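Local structure of leucine aminopeptidase A1, chloroplastic (Solanum lycopersicum, 5D8N) at residues 217-222 and 230-235; 20-25 and 224-229; 237-242 and 334-339. The protein removes N-terminal amino acids, leucine by preference, from peptides as a homohexameric metalloaminopeptidase, and also acts as a protein-folding chaperone. The protein carries 1 engineered substitution. All blocks are in the same frame, centred on the assembly; numbering follows the deposited sequence.

Interaction 1: 217-222 and 230-235; sequences RELVNA and AVLAEE. With MG (magnesium ion), chain H.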
# COMPACT_ATOMS: atom_id res chain seq x y z
N ARG A 217 18.97 -27.57 12.51
CA ARG A 217 18.08 -27.63 11.35
C ARG A 217 16.73 -28.22 11.72
O ARG A 217 15.68 -27.66 11.36
CB ARG A 217 18.68 -28.50 10.25
CG ARG A 217 19.93 -27.89 9.65
CD ARG A 217 20.38 -28.65 8.42
NE ARG A 217 21.58 -28.02 7.86
CZ ARG A 217 22.21 -28.47 6.79
NH1 ARG A 217 21.73 -29.53 6.16
NH2 ARG A 217 23.40 -27.97 6.46
N GLU A 218 16.75 -29.32 12.47
CA GLU A 218 15.49 -29.95 12.87
C GLU A 218 14.61 -29.08 13.74
O GLU A 218 13.39 -28.99 13.53
CB GLU A 218 15.77 -31.28 13.57
CG GLU A 218 16.21 -32.37 12.60
CD GLU A 218 16.45 -33.70 13.31
OE1 GLU A 218 16.85 -33.67 14.50
OE2 GLU A 218 16.32 -34.76 12.65
N LEU A 219 15.25 -28.33 14.63
CA LEU A 219 14.48 -27.49 15.54
C LEU A 219 13.79 -26.37 14.77
O LEU A 219 12.67 -25.99 15.08
CB LEU A 219 15.37 -26.92 16.64
CG LEU A 219 15.86 -27.96 17.64
CD1 LEU A 219 16.86 -27.33 18.59
CD2 LEU A 219 14.69 -28.54 18.43
N VAL A 220 14.45 -25.86 13.74
CA VAL A 220 13.92 -24.77 12.92
C VAL A 220 12.92 -25.31 11.90
O VAL A 220 11.91 -24.70 11.68
CB VAL A 220 15.06 -24.00 12.22
CG1 VAL A 220 14.50 -22.91 11.32
CG2 VAL A 220 15.99 -23.37 13.25
N ASN A 221 13.27 -26.35 11.15
CA ASN A 221 12.33 -26.92 10.22
C ASN A 221 10.97 -27.21 10.85
O ASN A 221 9.96 -27.17 10.17
CB ASN A 221 12.88 -28.23 9.65
CG ASN A 221 13.93 -28.02 8.58
OD1 ASN A 221 14.12 -26.94 8.05
ND2 ASN A 221 14.67 -29.07 8.30
N ALA A 222 10.96 -27.74 12.07
CA ALA A 222 9.72 -28.14 12.69
C ALA A 222 8.86 -26.89 12.87
O ALA A 222 9.36 -25.83 13.28
CB ALA A 222 10.00 -28.81 14.02
N ALA A 230 7.50 -25.87 25.52
CA ALA A 230 7.63 -27.08 26.33
C ALA A 230 8.43 -28.16 25.62
O ALA A 230 9.37 -28.70 26.19
CB ALA A 230 6.25 -27.64 26.67
N VAL A 231 8.22 -28.30 24.31
CA VAL A 231 9.04 -29.22 23.51
C VAL A 231 10.49 -28.79 23.36
O VAL A 231 11.43 -29.59 23.53
CB VAL A 231 8.44 -29.49 22.13
CG1 VAL A 231 9.39 -30.32 21.26
CG2 VAL A 231 7.14 -30.25 22.31
N LEU A 232 10.70 -27.49 23.19
CA LEU A 232 12.07 -26.98 23.19
C LEU A 232 12.78 -27.27 24.53
O LEU A 232 13.95 -27.65 24.57
CB LEU A 232 12.08 -25.49 22.91
CG LEU A 232 13.42 -24.87 22.52
CD1 LEU A 232 13.94 -25.55 21.26
CD2 LEU A 232 13.27 -23.38 22.22
N ALA A 233 12.07 -27.08 25.64
CA ALA A 233 12.65 -27.40 26.94
C ALA A 233 12.99 -28.88 27.07
O ALA A 233 14.03 -29.24 27.63
CB ALA A 233 11.72 -27.00 28.06
N GLU A 234 12.13 -29.74 26.52
CA GLU A 234 12.42 -31.18 26.52
C GLU A 234 13.64 -31.53 25.69
O GLU A 234 14.43 -32.39 26.08
CB GLU A 234 11.24 -32.02 26.01
CG GLU A 234 10.06 -32.08 26.97
CD GLU A 234 10.38 -32.70 28.33
OE1 GLU A 234 11.25 -33.61 28.40
OE2 GLU A 234 9.78 -32.20 29.32
N GLU A 235 13.83 -30.86 24.56
CA GLU A 235 15.03 -31.05 23.78
C GLU A 235 16.26 -30.68 24.62
O GLU A 235 17.31 -31.31 24.53
CB GLU A 235 15.01 -30.27 22.46
CG GLU A 235 13.93 -30.72 21.48
CD GLU A 235 14.18 -32.05 20.80
OE1 GLU A 235 15.33 -32.54 20.72
OE2 GLU A 235 13.18 -32.63 20.33
MG MG H . 10.05 -23.94 12.72
O HOH W 1 10.91 -24.08 14.84
O HOH W 2 9.34 -23.54 10.67
O HOH W 3 8.44 -22.84 13.73
O HOH W 4 11.04 -22.02 12.80

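Interaction 2: 20-25 and 224-229; sequences TRPNES and ANIVTP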
# COMPACT_ATOMS: atom_id res chain seq x y z
N THR A 20 -0.77 -33.79 13.91
CA THR A 20 0.41 -34.11 13.15
C THR A 20 1.37 -34.93 13.99
O THR A 20 1.57 -34.67 15.17
CB THR A 20 1.04 -32.83 12.59
OG1 THR A 20 0.12 -32.27 11.64
CG2 THR A 20 2.38 -33.11 11.91
N ARG A 21 1.87 -35.99 13.38
CA ARG A 21 2.79 -36.89 14.06
C ARG A 21 4.09 -36.98 13.26
O ARG A 21 4.10 -37.41 12.11
CB ARG A 21 2.15 -38.27 14.21
CG ARG A 21 3.04 -39.28 14.93
CD ARG A 21 2.40 -40.66 14.95
NE ARG A 21 3.22 -41.67 15.61
CZ ARG A 21 2.74 -42.83 16.07
NH1 ARG A 21 1.46 -43.15 15.91
NH2 ARG A 21 3.54 -43.69 16.69
N PRO A 22 5.17 -36.46 13.81
CA PRO A 22 6.44 -36.59 13.07
C PRO A 22 6.81 -38.05 12.81
O PRO A 22 6.59 -38.91 13.65
CB PRO A 22 7.48 -35.97 13.99
CG PRO A 22 6.70 -35.29 15.08
CD PRO A 22 5.34 -35.91 15.16
N ASN A 23 7.25 -38.34 11.60
CA ASN A 23 7.79 -39.65 11.28
C ASN A 23 9.12 -39.80 12.02
O ASN A 23 9.80 -38.82 12.32
CB ASN A 23 8.05 -39.81 9.79
CG ASN A 23 6.82 -39.62 8.94
OD1 ASN A 23 6.84 -38.81 7.99
ND2 ASN A 23 5.73 -40.22 9.35
N GLU A 24 9.46 -41.05 12.34
CA GLU A 24 10.69 -41.35 13.05
C GLU A 24 11.85 -41.07 12.10
O GLU A 24 11.80 -41.50 10.95
CB GLU A 24 10.71 -42.81 13.51
CG GLU A 24 9.61 -43.20 14.50
CD GLU A 24 9.34 -42.13 15.57
OE1 GLU A 24 8.23 -41.54 15.59
OE2 GLU A 24 10.27 -41.80 16.33
N SER A 25 12.76 -40.19 12.51
CA SER A 25 13.96 -39.92 11.71
C SER A 25 14.78 -41.21 11.57
O SER A 25 15.29 -41.74 12.56
CB SER A 25 14.83 -38.82 12.33
OG SER A 25 14.09 -37.98 13.19
N ALA A 224 5.73 -24.55 14.59
CA ALA A 224 5.41 -24.15 15.95
C ALA A 224 4.40 -25.03 16.66
O ALA A 224 4.34 -25.02 17.89
CB ALA A 224 4.95 -22.71 15.95
N ASN A 225 3.56 -25.76 15.92
CA ASN A 225 2.61 -26.69 16.53
C ASN A 225 3.28 -27.98 16.98
O ASN A 225 2.71 -28.77 17.72
CB ASN A 225 1.38 -26.95 15.64
CG ASN A 225 1.71 -27.61 14.32
OD1 ASN A 225 2.63 -27.22 13.61
ND2 ASN A 225 0.92 -28.61 13.96
N ILE A 226 4.54 -28.16 16.60
CA ILE A 226 5.33 -29.32 17.01
C ILE A 226 6.44 -28.90 17.99
O ILE A 226 6.56 -29.45 19.07
CB ILE A 226 6.00 -29.95 15.76
CG1 ILE A 226 4.96 -30.50 14.79
CG2 ILE A 226 7.00 -31.04 16.15
CD1 ILE A 226 4.17 -31.69 15.28
N VAL A 227 7.26 -27.92 17.62
CA VAL A 227 8.23 -27.37 18.57
C VAL A 227 7.66 -26.15 19.29
O VAL A 227 7.72 -25.02 18.79
CB VAL A 227 9.59 -27.05 17.90
CG1 VAL A 227 10.53 -26.34 18.87
CG2 VAL A 227 10.26 -28.36 17.48
N THR A 228 6.94 -26.45 20.36
CA THR A 228 6.45 -25.49 21.32
C THR A 228 7.54 -25.20 22.33
O THR A 228 8.60 -25.81 22.29
CB THR A 228 5.28 -26.11 22.09
OG1 THR A 228 5.72 -27.31 22.72
CG2 THR A 228 4.13 -26.44 21.14
N PRO A 229 7.32 -24.21 23.20
CA PRO A 229 8.30 -23.95 24.25
C PRO A 229 8.55 -25.13 25.19
O PRO A 229 9.70 -25.44 25.49
CB PRO A 229 7.71 -22.75 24.99
CG PRO A 229 6.93 -22.02 23.95
CD PRO A 229 6.33 -23.12 23.10

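Interaction 3: 237-242 and 334-339; sequences KKIAST and GAAKAL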
# COMPACT_ATOMS: atom_id res chain seq x y z
N LYS A 237 16.53 -30.78 27.87
CA LYS A 237 16.68 -31.83 28.87
C LYS A 237 17.30 -33.11 28.30
O LYS A 237 18.07 -33.79 28.99
CB LYS A 237 15.33 -32.15 29.50
CG LYS A 237 14.90 -31.08 30.48
CD LYS A 237 13.75 -31.56 31.35
CE LYS A 237 12.40 -31.18 30.81
NZ LYS A 237 11.34 -31.75 31.69
N LYS A 238 16.99 -33.39 27.04
CA LYS A 238 17.50 -34.58 26.37
C LYS A 238 19.00 -34.45 26.18
O LYS A 238 19.75 -35.41 26.33
CB LYS A 238 16.80 -34.74 25.01
CG LYS A 238 17.27 -35.90 24.16
CD LYS A 238 16.56 -35.92 22.81
CE LYS A 238 17.27 -36.78 21.78
NZ LYS A 238 16.40 -36.92 20.58
N ILE A 239 19.45 -33.24 25.83
CA ILE A 239 20.88 -33.01 25.68
C ILE A 239 21.54 -33.24 27.04
O ILE A 239 22.56 -33.90 27.12
CB ILE A 239 21.18 -31.59 25.18
CG1 ILE A 239 20.73 -31.45 23.71
CG2 ILE A 239 22.66 -31.28 25.32
CD1 ILE A 239 20.64 -30.01 23.26
N ALA A 240 20.97 -32.70 28.10
CA ALA A 240 21.60 -32.81 29.42
C ALA A 240 21.62 -34.27 29.86
O ALA A 240 22.58 -34.72 30.46
CB ALA A 240 20.84 -31.98 30.45
N SER A 241 20.55 -35.00 29.55
CA SER A 241 20.43 -36.39 29.92
C SER A 241 21.47 -37.23 29.21
O SER A 241 22.12 -38.08 29.82
CB SER A 241 19.03 -36.89 29.59
OG SER A 241 19.00 -38.28 29.84
N THR A 242 21.71 -36.92 27.93
CA THR A 242 22.68 -37.65 27.13
C THR A 242 24.09 -37.42 27.68
O THR A 242 24.95 -38.28 27.54
CB THR A 242 22.62 -37.24 25.65
OG1 THR A 242 21.30 -37.47 25.16
CG2 THR A 242 23.57 -38.04 24.81
N GLY A 334 22.18 -26.49 19.39
CA GLY A 334 23.11 -27.22 18.53
C GLY A 334 24.54 -27.17 19.02
O GLY A 334 25.24 -28.18 19.08
N ALA A 335 24.94 -26.00 19.51
CA ALA A 335 26.27 -25.87 20.07
C ALA A 335 26.42 -26.75 21.31
O ALA A 335 27.49 -27.33 21.54
CB ALA A 335 26.58 -24.41 20.38
N ALA A 336 25.39 -26.81 22.14
CA ALA A 336 25.43 -27.61 23.36
C ALA A 336 25.60 -29.08 23.02
O ALA A 336 26.36 -29.78 23.68
CB ALA A 336 24.18 -27.42 24.18
N LYS A 337 24.83 -29.53 22.05
CA LYS A 337 24.92 -30.89 21.56
C LYS A 337 26.33 -31.24 21.08
O LYS A 337 26.88 -32.28 21.45
CB LYS A 337 23.87 -31.08 20.47
CG LYS A 337 23.96 -32.40 19.71
CD LYS A 337 23.50 -33.55 20.54
CE LYS A 337 23.41 -34.82 19.69
NZ LYS A 337 23.28 -36.00 20.61
N ALA A 338 26.94 -30.35 20.31
CA ALA A 338 28.31 -30.55 19.89
C ALA A 338 29.27 -30.61 21.09
O ALA A 338 30.11 -31.50 21.19
CB ALA A 338 28.72 -29.47 18.90
N LEU A 339 29.17 -29.62 21.97
CA LEU A 339 30.13 -29.48 23.04
C LEU A 339 30.00 -30.61 24.04
O LEU A 339 30.96 -31.02 24.67
CB LEU A 339 29.96 -28.12 23.69
CG LEU A 339 30.43 -26.97 22.78
CD1 LEU A 339 29.99 -25.62 23.35
CD2 LEU A 339 31.95 -26.97 22.60
O HOH W 5 21.33 -35.63 22.76

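Interaction 1: 217-222 and 230-235
Leu219 carries the apolar contact between helix 197-221 and helix 229-242, and only its CD2 methyl reaches 230-235. CD2 lies 3.8 Å from CG of Glu235 and 4.2 Å from CD1 of Leu232, so it meets two residues three apart in sequence, about one helical turn. The two leucine side chains cross at about a right angle. Leu219 and Glu235 instead run past each other in opposite directions, and Glu235 offers its aliphatic part: chi1 (-64°), with CG anti to the carbonyl carbon, puts CG at Leu219, and a bend at chi2 sets the course of the chain beyond it. Leu232 has its CG anti to the backbone N (chi1 -165°), which brings CD1 to Leu219 although its CB does not point straight at the other helix.

Both segments lie in the M17 catalytic domain region, and both leucines also rest on Leu333 of helix 327-342, while Leu232 reaches Ile280, Val353 and Ala355 of the central sheet. The contact is thus part of the helical layer packed on that sheet.

Polar and metal interactions gather at the C-terminal end of helix 197-221. A magnesium ion is bound by the carbonyl oxygens Val220 O, at 2.3 Å, and Ala222 O, at 2.1 Å; Ala222 is the first residue to leave helical backbone angles. Four waters complete six ligands, and one of them donates a hydrogen bond of 2.6 Å to Leu219 O. Val220 and Ala222 are not among the ligands of the enzyme's two-magnesium site, to which Lys300 and Asp325 belong; the Leu232 side chain lies about 9 Å from that of Lys300.

Interaction 2: 20-25 and 224-229
The loop joining helix 197-221 to helix 229-242 in the M17 catalytic domain meets the N-terminal loop that precedes strand 31-35, the first strand of the N-terminal domain's sheet. Ile226 is the main contact residue on the catalytic-domain loop. Its terminal methyl CD1 sits 4.0 Å from Thr20 O and 4.1 Å from Thr20 CG2, with the two side chains crossing at about a right angle. Pro22 adds its ring carbon CD, which lies 4.4 Å from Ile226 CD1. One methyl therefore gathers all the apolar contacts between 20-25 and 224-229.

Thr20 divides its side chain between two neighbours. With CG2 anti to its backbone N, the methyl faces Ile226, while OG1 hydrogen-bonds to Ile370 O and Thr372 OG1 of a second subunit. Asn225 ND2 hydrogen-bonds to Leu17 O and to the same Ile370 O of the second subunit, so that carbonyl receives a bond from each of the two segments. The N-terminal loop is thereby joined to the catalytic-domain loop at an interface of the hexamer, with the polar ends of Thr20 and Asn225 both engaged by the neighbouring chain. Between 20-25 and 224-229 themselves no hydrogen bond forms: the nearest polar side-chain approach, Thr20 OG1 to Asn225 ND2, is 4.4 Å.

Interaction 3: 237-242 and 334-339
Ile239 points from helix 229-242 toward helix 327-342, and its two branches meet different atoms there. CG2 lies 4.3 Å from Ala336 CB and also 4.3 Å from the backbone Lys337 N, while CD1 is 4.4 Å from Lys337 CB. Ala336 directs its methyl toward the other helix, whereas Lys337 leaves its helix more to one side. The small alanine is consistent with close backbone approach: CA of Ile239 and CA of Lys337 are 6.1 Å apart.

The polar link runs through a water. Lys337 bends at chi2 (73°), between two extended torsions, and its NZ donates to this water at 2.9 Å. The same water donates to Thr242 OG1, 3.0 Å away, bridging the helices where no direct hydrogen bond joins the two segments; NZ is also hydrogen-bonded to Tyr243 OH. Thr242 OG1 in turn donates to Lys238 O at 2.8 Å, tilted 31° from the carbonyl plane; this spends its one proton and leaves OG1 to accept from the water. Thr242 N reaches Lys238 O from the opposite face, giving that oxygen two donors.

Leu215 of helix 197-221 touches both Ile239 and Lys337, bringing a third helix to the contact. On the sheet side, Ile239 touches Ile247 of strand 247-252 and Ala336 touches Phe351 of strand 347-358, while Ala338 and Leu339 pack against helix 519-527.

Interactions 1 and 2 lie close together, their centres about 8 Å apart, and they touch: Ala222 CB is 3.5 Å from Val227 CG2. Their segments alternate along the chain, since the loop 224-229 connects the two helices that meet in interaction 1. Interaction 3 follows both in series. It shares helix 229-242 with interaction 1, about 12 Å away between centres, and lies about 19 Å from interaction 2. In these contacts helix 229-242 meets 217-222 near its start and 334-339 near its end. Together the three contacts run from the N-terminal loop at a subunit interface into the helical layer of the catalytic domain.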